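Local coordinates for uncharacterized protein DSY3957 (Desulfitobacterium hafniense, PDB 3HXL) that probably forms the contractile sheath around the tail tube of a phage or phage-like particle, at residues 282-294 with 312-326. Residues are numbered along the deposited sequence; the frame is centred on the assembly and turned at random.
Sequences SLTYQGYDEAVDV and FLFTASDNQALVEQD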
ATOM      1  N   SER A 282      -8.917   6.784  14.865  1.00 15.41           N
ATOM      2  CA  SER A 282      -9.171   5.358  15.055  1.00 16.61           C
ATOM      3  C   SER A 282     -10.242   4.935  14.055  1.00 20.02           C
ATOM      4  O   SER A 282     -11.173   5.694  13.779  1.00 15.84           O
ATOM      5  CB  SER A 282      -9.661   5.090  16.482  1.00 15.57           C
ATOM      6  OG  SER A 282     -10.237   3.800  16.581  1.00 17.03           O
ATOM      7  N   LEU A 283     -10.116   3.733  13.506  1.00 12.05           N
ATOM      8  CA  LEU A 283     -11.097   3.255  12.537  1.00 11.32           C
ATOM      9  C   LEU A 283     -12.363   2.703  13.194  1.00 15.09           C
ATOM     10  O   LEU A 283     -13.343   2.425  12.514  1.00 17.72           O
ATOM     11  CB  LEU A 283     -10.484   2.165  11.643  1.00 12.00           C
ATOM     12  CG  LEU A 283      -9.305   2.569  10.753  1.00 16.12           C
ATOM     13  CD1 LEU A 283      -8.917   1.389   9.856  1.00 16.71           C
ATOM     14  CD2 LEU A 283      -9.694   3.769   9.895  1.00 15.61           C
ATOM     15  N   THR A 284     -12.331   2.547  14.512  1.00 19.95           N
ATOM     16  CA  THR A 284     -13.473   2.007  15.245  1.00 14.16           C
ATOM     17  C   THR A 284     -14.782   2.701  14.879  1.00 17.34           C
ATOM     18  O   THR A 284     -14.908   3.923  14.964  1.00 12.71           O
ATOM     19  CB  THR A 284     -13.249   2.084  16.769  1.00 17.65           C
ATOM     20  OG1 THR A 284     -12.099   1.296  17.116  1.00 16.16           O
ATOM     21  CG2 THR A 284     -14.465   1.532  17.523  1.00 14.81           C
ATOM     22  N   TYR A 285     -15.743   1.885  14.465  1.00 16.16           N
ATOM     23  CA  TYR A 285     -17.061   2.333  14.064  1.00 19.74           C
ATOM     24  C   TYR A 285     -17.092   3.243  12.845  1.00 17.56           C
ATOM     25  O   TYR A 285     -18.064   3.961  12.624  1.00 17.02           O
ATOM     26  CB  TYR A 285     -17.798   2.979  15.239  1.00 23.76           C
ATOM     27  CG  TYR A 285     -18.856   2.062  15.810  1.00 37.47           C
ATOM     28  CD1 TYR A 285     -18.553   0.734  16.136  1.00 34.82           C
ATOM     29  CD2 TYR A 285     -20.167   2.503  15.993  1.00 34.05           C
ATOM     30  CE1 TYR A 285     -19.533  -0.130  16.626  1.00 42.49           C
ATOM     31  CE2 TYR A 285     -21.152   1.651  16.482  1.00 43.15           C
ATOM     32  CZ  TYR A 285     -20.829   0.334  16.796  1.00 48.65           C
ATOM     33  OH  TYR A 285     -21.805  -0.511  17.277  1.00 47.94           O
ATOM     34  N   GLN A 286     -16.021   3.230  12.060  1.00 17.15           N
ATOM     35  CA  GLN A 286     -16.026   3.997  10.829  1.00 18.87           C
ATOM     36  C   GLN A 286     -16.597   2.973   9.857  1.00 19.68           C
ATOM     37  O   GLN A 286     -16.406   1.765  10.032  1.00 17.42           O
ATOM     38  CB  GLN A 286     -14.613   4.396  10.389  1.00 18.58           C
ATOM     39  CG  GLN A 286     -13.946   5.453  11.261  1.00 19.65           C
ATOM     40  CD  GLN A 286     -12.862   6.210  10.516  1.00 23.73           C
ATOM     41  OE1 GLN A 286     -11.913   6.719  11.116  1.00 28.17           O
ATOM     42  NE2 GLN A 286     -13.010   6.306   9.200  1.00 29.02           N
ATOM     43  N   GLY A 287     -17.304   3.439   8.841  1.00 15.38           N
ATOM     44  CA  GLY A 287     -17.875   2.508   7.894  1.00 17.65           C
ATOM     45  C   GLY A 287     -16.964   2.248   6.716  1.00 22.12           C
ATOM     46  O   GLY A 287     -16.211   3.126   6.295  1.00 20.42           O
ATOM     47  N   TYR A 288     -17.014   1.026   6.201  1.00 19.35           N
ATOM     48  CA  TYR A 288     -16.228   0.647   5.035  1.00 16.77           C
ATOM     49  C   TYR A 288     -16.877   1.399   3.875  1.00 16.76           C
ATOM     50  O   TYR A 288     -18.028   1.136   3.538  1.00 18.67           O
ATOM     51  CB  TYR A 288     -16.343  -0.862   4.806  1.00 13.46           C
ATOM     52  CG  TYR A 288     -15.579  -1.389   3.611  1.00 17.61           C
ATOM     53  CD1 TYR A 288     -15.850  -0.935   2.320  1.00 16.37           C
ATOM     54  CD2 TYR A 288     -14.588  -2.355   3.771  1.00 16.99           C
ATOM     55  CE1 TYR A 288     -15.150  -1.429   1.218  1.00 13.80           C
ATOM     56  CE2 TYR A 288     -13.884  -2.854   2.681  1.00 11.82           C
ATOM     57  CZ  TYR A 288     -14.165  -2.388   1.410  1.00 13.33           C
ATOM     58  OH  TYR A 288     -13.439  -2.866   0.340  1.00 14.86           O
ATOM     59  N   ASP A 289     -16.143   2.319   3.260  1.00 20.84           N
ATOM     60  CA  ASP A 289     -16.685   3.116   2.163  1.00 22.26           C
ATOM     61  C   ASP A 289     -17.371   2.314   1.060  1.00 21.84           C
ATOM     62  O   ASP A 289     -16.766   1.425   0.458  1.00 21.84           O
ATOM     63  CB  ASP A 289     -15.580   3.974   1.545  1.00 21.32           C
ATOM     64  CG  ASP A 289     -14.812   4.758   2.582  1.00 22.90           C
ATOM     65  OD1 ASP A 289     -13.663   4.378   2.889  1.00 21.03           O
ATOM     66  OD2 ASP A 289     -15.364   5.752   3.096  1.00 25.49           O
ATOM     67  N   GLU A 290     -18.637   2.642   0.806  1.00 22.92           N
ATOM     68  CA  GLU A 290     -19.446   1.990  -0.250  1.00 25.38           C
ATOM     69  C   GLU A 290     -20.153   0.704   0.202  1.00 17.23           C
ATOM     70  O   GLU A 290     -20.968   0.158  -0.541  1.00 19.20           O
ATOM     71  CB  GLU A 290     -18.608   1.740  -1.528  1.00 27.86           C
ATOM     72  CG  GLU A 290     -19.382   1.169  -2.732  1.00 36.10           C
ATOM     73  CD  GLU A 290     -18.520   0.957  -3.976  1.00 37.29           C
ATOM     74  OE1 GLU A 290     -17.285   1.107  -3.886  1.00 27.35           O
ATOM     75  OE2 GLU A 290     -19.092   0.640  -5.046  1.00 31.38           O
ATOM     76  N   ALA A 291     -19.863   0.237   1.413  1.00 17.94           N
ATOM     77  CA  ALA A 291     -20.468  -0.995   1.909  1.00 15.38           C
ATOM     78  C   ALA A 291     -21.816  -0.793   2.587  1.00 14.21           C
ATOM     79  O   ALA A 291     -22.024   0.185   3.300  1.00 19.46           O
ATOM     80  CB  ALA A 291     -19.512  -1.682   2.867  1.00 14.90           C
ATOM     81  N   VAL A 292     -22.726  -1.740   2.380  1.00 21.56           N
ATOM     82  CA  VAL A 292     -24.041  -1.636   2.993  1.00 21.59           C
ATOM     83  C   VAL A 292     -24.395  -2.818   3.890  1.00 24.26           C
ATOM     84  O   VAL A 292     -25.444  -2.823   4.535  1.00 19.91           O
ATOM     85  CB  VAL A 292     -25.141  -1.447   1.918  1.00 20.90           C
ATOM     86  CG1 VAL A 292     -24.847  -0.180   1.116  1.00 22.28           C
ATOM     87  CG2 VAL A 292     -25.196  -2.660   0.984  1.00 20.87           C
ATOM     88  N   ASP A 293     -23.518  -3.810   3.951  1.00 15.53           N
ATOM     89  CA  ASP A 293     -23.763  -4.980   4.786  1.00 18.71           C
ATOM     90  C   ASP A 293     -22.418  -5.689   4.958  1.00 18.14           C
ATOM     91  O   ASP A 293     -21.426  -5.292   4.349  1.00 20.60           O
ATOM     92  CB  ASP A 293     -24.775  -5.905   4.084  1.00 17.33           C
ATOM     93  CG  ASP A 293     -25.519  -6.820   5.054  1.00 22.37           C
ATOM     94  OD1 ASP A 293     -25.093  -6.947   6.219  1.00 19.92           O
ATOM     95  OD2 ASP A 293     -26.533  -7.427   4.638  1.00 26.95           O
ATOM     96  N   VAL A 294     -22.376  -6.725   5.788  1.00 20.31           N
ATOM     97  CA  VAL A 294     -21.135  -7.464   5.990  1.00 19.64           C
ATOM     98  C   VAL A 294     -21.386  -8.925   5.629  1.00 23.40           C
ATOM     99  O   VAL A 294     -22.534  -9.371   5.607  1.00 20.37           O
ATOM    100  CB  VAL A 294     -20.638  -7.347   7.464  1.00 21.77           C
ATOM    101  CG1 VAL A 294     -20.575  -5.877   7.865  1.00 15.15           C
ATOM    102  CG2 VAL A 294     -21.558  -8.110   8.409  1.00 22.35           C
ATOM    103  N   PHE A 312      -9.988  -8.325  13.406  1.00 15.28           N
ATOM    104  CA  PHE A 312     -10.504  -7.076  12.853  1.00 15.25           C
ATOM    105  C   PHE A 312     -11.722  -7.534  12.035  1.00 17.78           C
ATOM    106  O   PHE A 312     -11.582  -8.301  11.081  1.00 16.43           O
ATOM    107  CB  PHE A 312      -9.426  -6.438  11.956  1.00 15.69           C
ATOM    108  CG  PHE A 312      -9.775  -5.059  11.446  1.00 13.74           C
ATOM    109  CD1 PHE A 312     -10.750  -4.889  10.466  1.00 20.38           C
ATOM    110  CD2 PHE A 312      -9.129  -3.931  11.953  1.00 16.25           C
ATOM    111  CE1 PHE A 312     -11.083  -3.614   9.998  1.00 19.03           C
ATOM    112  CE2 PHE A 312      -9.452  -2.653  11.494  1.00 12.03           C
ATOM    113  CZ  PHE A 312     -10.429  -2.495  10.516  1.00 16.28           C
ATOM    114  N   LEU A 313     -12.912  -7.080  12.418  1.00 12.53           N
ATOM    115  CA  LEU A 313     -14.127  -7.491  11.730  1.00 15.81           C
ATOM    116  C   LEU A 313     -15.145  -6.369  11.550  1.00 14.82           C
ATOM    117  O   LEU A 313     -15.139  -5.382  12.287  1.00 15.74           O
ATOM    118  CB  LEU A 313     -14.783  -8.636  12.505  1.00 17.26           C
ATOM    119  CG  LEU A 313     -15.243  -8.247  13.914  1.00 22.66           C
ATOM    120  CD1 LEU A 313     -16.751  -7.991  13.914  1.00 23.78           C
ATOM    121  CD2 LEU A 313     -14.910  -9.364  14.884  1.00 29.71           C
ATOM    122  N   PHE A 314     -16.022  -6.548  10.566  1.00 13.37           N
ATOM    123  CA  PHE A 314     -17.070  -5.583  10.261  1.00 15.96           C
ATOM    124  C   PHE A 314     -18.398  -6.061  10.823  1.00 23.04           C
ATOM    125  O   PHE A 314     -18.668  -7.263  10.870  1.00 17.78           O
ATOM    126  CB  PHE A 314     -17.202  -5.420   8.744  1.00 11.71           C
ATOM    127  CG  PHE A 314     -15.948  -4.945   8.080  1.00 21.39           C
ATOM    128  CD1 PHE A 314     -15.600  -3.596   8.105  1.00 16.72           C
ATOM    129  CD2 PHE A 314     -15.093  -5.849   7.455  1.00 17.84           C
ATOM    130  CE1 PHE A 314     -14.416  -3.160   7.533  1.00 16.43           C
ATOM    131  CE2 PHE A 314     -13.904  -5.421   6.878  1.00 17.45           C
ATOM    132  CZ  PHE A 314     -13.564  -4.074   6.913  1.00 19.27           C
ATOM    133  N   THR A 315     -19.221  -5.110  11.248  1.00 13.80           N
ATOM    134  CA  THR A 315     -20.538  -5.410  11.790  1.00 19.16           C
ATOM    135  C   THR A 315     -21.541  -4.524  11.058  1.00 21.00           C
ATOM    136  O   THR A 315     -21.299  -3.328  10.862  1.00 15.53           O
ATOM    137  CB  THR A 315     -20.596  -5.118  13.313  1.00 19.61           C
ATOM    138  OG1 THR A 315     -19.646  -5.949  13.994  1.00 20.25           O
ATOM    139  CG2 THR A 315     -21.993  -5.393  13.862  1.00 20.36           C
ATOM    140  N   ALA A 316     -22.654  -5.115  10.636  1.00 19.63           N
ATOM    141  CA  ALA A 316     -23.680  -4.369   9.908  1.00 24.29           C
ATOM    142  C   ALA A 316     -24.506  -3.509  10.857  1.00 20.85           C
ATOM    143  O   ALA A 316     -24.865  -3.948  11.946  1.00 24.15           O
ATOM    144  CB  ALA A 316     -24.589  -5.332   9.151  1.00 25.53           C
ATOM    145  N   SER A 317     -24.802  -2.283  10.437  1.00 23.60           N
ATOM    146  CA  SER A 317     -25.588  -1.359  11.248  1.00 24.56           C
ATOM    147  C   SER A 317     -26.097  -0.196  10.403  1.00 26.19           C
ATOM    148  O   SER A 317     -25.317   0.461   9.720  1.00 26.16           O
ATOM    149  CB  SER A 317     -24.736  -0.822  12.399  1.00 33.05           C
ATOM    150  OG  SER A 317     -25.413   0.205  13.108  1.00 37.27           O
ATOM    151  N   ASP A 318     -27.405   0.040  10.432  1.00 29.77           N
ATOM    152  CA  ASP A 318     -28.002   1.142   9.676  1.00 34.87           C
ATOM    153  C   ASP A 318     -27.547   1.145   8.208  1.00 31.41           C
ATOM    154  O   ASP A 318     -27.191   2.187   7.656  1.00 32.62           O
ATOM    155  CB  ASP A 318     -27.633   2.474  10.348  1.00 43.11           C
ATOM    156  CG  ASP A 318     -28.412   3.656   9.792  1.00 60.26           C
ATOM    157  OD1 ASP A 318     -29.662   3.624   9.842  1.00 59.42           O
ATOM    158  OD2 ASP A 318     -27.771   4.623   9.315  1.00 61.72           O
ATOM    159  N   ASN A 319     -27.567  -0.033   7.591  1.00 27.45           N
ATOM    160  CA  ASN A 319     -27.175  -0.210   6.195  1.00 24.05           C
ATOM    161  C   ASN A 319     -25.724   0.152   5.897  1.00 23.37           C
ATOM    162  O   ASN A 319     -25.399   0.636   4.808  1.00 22.53           O
ATOM    163  CB  ASN A 319     -28.098   0.588   5.271  1.00 36.87           C
ATOM    164  CG  ASN A 319     -29.548   0.168   5.399  1.00 45.23           C
ATOM    165  OD1 ASN A 319     -29.876  -1.015   5.282  1.00 42.72           O
ATOM    166  ND2 ASN A 319     -30.426   1.136   5.637  1.00 48.06           N
ATOM    167  N   GLN A 320     -24.852  -0.090   6.870  1.00 22.13           N
ATOM    168  CA  GLN A 320     -23.432   0.176   6.705  1.00 22.53           C
ATOM    169  C   GLN A 320     -22.631  -0.965   7.323  1.00 20.99           C
ATOM    170  O   GLN A 320     -23.151  -1.729   8.133  1.00 20.76           O
ATOM    171  CB  GLN A 320     -23.043   1.494   7.378  1.00 27.15           C
ATOM    172  CG  GLN A 320     -23.759   2.715   6.824  1.00 23.49           C
ATOM    173  CD  GLN A 320     -23.212   4.009   7.395  1.00 41.02           C
ATOM    174  OE1 GLN A 320     -23.062   4.149   8.612  1.00 32.37           O
ATOM    175  NE2 GLN A 320     -22.916   4.969   6.519  1.00 33.09           N
ATOM    176  N   ALA A 321     -21.373  -1.078   6.912  1.00 15.61           N
ATOM    177  CA  ALA A 321     -20.465  -2.096   7.430  1.00 18.67           C
ATOM    178  C   ALA A 321     -19.486  -1.336   8.317  1.00 18.94           C
ATOM    179  O   ALA A 321     -18.560  -0.702   7.821  1.00 23.29           O
ATOM    180  CB  ALA A 321     -19.721  -2.769   6.281  1.00 16.44           C
ATOM    181  N   LEU A 322     -19.698  -1.377   9.625  1.00 14.17           N
ATOM    182  CA  LEU A 322     -18.818  -0.663  10.535  1.00 13.79           C
ATOM    183  C   LEU A 322     -17.696  -1.518  11.095  1.00 18.40           C
ATOM    184  O   LEU A 322     -17.868  -2.715  11.323  1.00 15.38           O
ATOM    185  CB  LEU A 322     -19.626  -0.082  11.691  1.00 19.74           C
ATOM    186  CG  LEU A 322     -20.351   1.251  11.460  1.00 31.35           C
ATOM    187  CD1 LEU A 322     -20.965   1.315  10.083  1.00 38.14           C
ATOM    188  CD2 LEU A 322     -21.398   1.429  12.543  1.00 20.26           C
ATOM    189  N   VAL A 323     -16.539  -0.898  11.294  1.00 17.36           N
ATOM    190  CA  VAL A 323     -15.407  -1.596  11.885  1.00 21.08           C
ATOM    191  C   VAL A 323     -15.823  -1.762  13.340  1.00 18.33           C
ATOM    192  O   VAL A 323     -16.097  -0.775  14.027  1.00 18.57           O
ATOM    193  CB  VAL A 323     -14.115  -0.747  11.812  1.00 13.30           C
ATOM    194  CG1 VAL A 323     -13.008  -1.407  12.629  1.00 16.53           C
ATOM    195  CG2 VAL A 323     -13.672  -0.610  10.356  1.00 13.01           C
ATOM    196  N   GLU A 324     -15.887  -3.006  13.807  1.00 14.94           N
ATOM    197  CA  GLU A 324     -16.291  -3.270  15.188  1.00 19.86           C
ATOM    198  C   GLU A 324     -15.302  -2.614  16.137  1.00 19.38           C
ATOM    199  O   GLU A 324     -15.680  -1.815  16.997  1.00 16.46           O
ATOM    200  CB  GLU A 324     -16.347  -4.784  15.443  1.00 20.54           C
ATOM    201  CG  GLU A 324     -16.791  -5.193  16.853  1.00 17.20           C
ATOM    202  CD  GLU A 324     -18.216  -4.760  17.197  1.00 22.78           C
ATOM    203  OE1 GLU A 324     -19.094  -4.800  16.310  1.00 21.11           O
ATOM    204  OE2 GLU A 324     -18.459  -4.396  18.367  1.00 27.89           O
ATOM    205  N   GLN A 325     -14.033  -2.973  15.974  1.00 13.74           N
ATOM    206  CA  GLN A 325     -12.944  -2.416  16.773  1.00 15.52           C
ATOM    207  C   GLN A 325     -11.700  -2.385  15.906  1.00 14.74           C
ATOM    208  O   GLN A 325     -11.383  -3.360  15.226  1.00 11.66           O
ATOM    209  CB  GLN A 325     -12.692  -3.253  18.033  1.00 17.54           C
ATOM    210  CG  GLN A 325     -13.705  -2.995  19.137  1.00 21.97           C
ATOM    211  CD  GLN A 325     -13.264  -3.538  20.481  1.00 21.36           C
ATOM    212  OE1 GLN A 325     -12.071  -3.652  20.759  1.00 21.00           O
ATOM    213  NE2 GLN A 325     -14.227  -3.851  21.336  1.00 23.02           N
ATOM    214  N   ASP A 326     -11.016  -1.242  15.917  1.00 17.62           N
ATOM    215  CA  ASP A 326      -9.808  -1.029  15.127  1.00 16.44           C
ATOM    216  C   ASP A 326      -8.642  -1.628  15.911  1.00 14.82           C
ATOM    217  O   ASP A 326      -7.887  -0.912  16.570  1.00 12.94           O
ATOM    218  CB  ASP A 326      -9.621   0.484  14.911  1.00 17.33           C
ATOM    219  CG  ASP A 326      -8.432   0.824  14.024  1.00 20.04           C
ATOM    220  OD1 ASP A 326      -7.863  -0.090  13.385  1.00 15.57           O
ATOM    221  OD2 ASP A 326      -8.079   2.025  13.966  1.00 16.47           O
TER
HETATM  222  O   HOH W   1      -7.393   2.203  17.053  1.00 19.07           O
HETATM  223  O   HOH W   2     -21.327  -3.346  17.250  1.00 32.35           O
HETATM  224  O   HOH W   3     -20.292   1.201   5.202  1.00 22.54           O
HETATM  225  O   HOH W   4     -27.976  -2.759   3.756  1.00 46.49           O
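Segment 282-294, mostly loop and turn with a short strand at 291-292, packs along a two-stranded beta-hairpin, 314-317 with 320-323, in the subtilisin-like region of this tail sheath protein, and adds a single antiparallel bridge, Gly287 with Leu322, to its second strand. The hairpin closes through a type I' turn from Ser317 to Gln320. Backbone bonds run beside the bridge: Tyr285 N donates to Val323 O, the more bent at 149°, Val323 N to Gln286 O at 2.9 Å, and Tyr288 N to Ala321 O. Where the backbones part, one water donates to Tyr288 O and Ala291 O and accepts from Ala321 N. Inward, against strand 246-255, Ala321 CB meets both Ala291 CB and Val294 CG1, each at 3.6 Å. With its CG anti to the backbone N (chi1 179°), Tyr288 turns a ring edge to the face of Phe314, which rests on Val270 of helix 263-276, in an offset edge-to-face pair, planes at 71°; its hydroxyl bonds Glu77. On the outer side, Leu322 CD2 lies over one face of the Tyr285 ring, 4.1 Å from its centroid. At the far end Asp326 makes two hydrogen bonds with 282-294: its N donates to Thr284 OG1, and its carboxylate, held also by Arg348 at OD2 and Asn344 at OD1, receives Leu283 N on OD2 at 2.7 Å, from above the carboxylate plane.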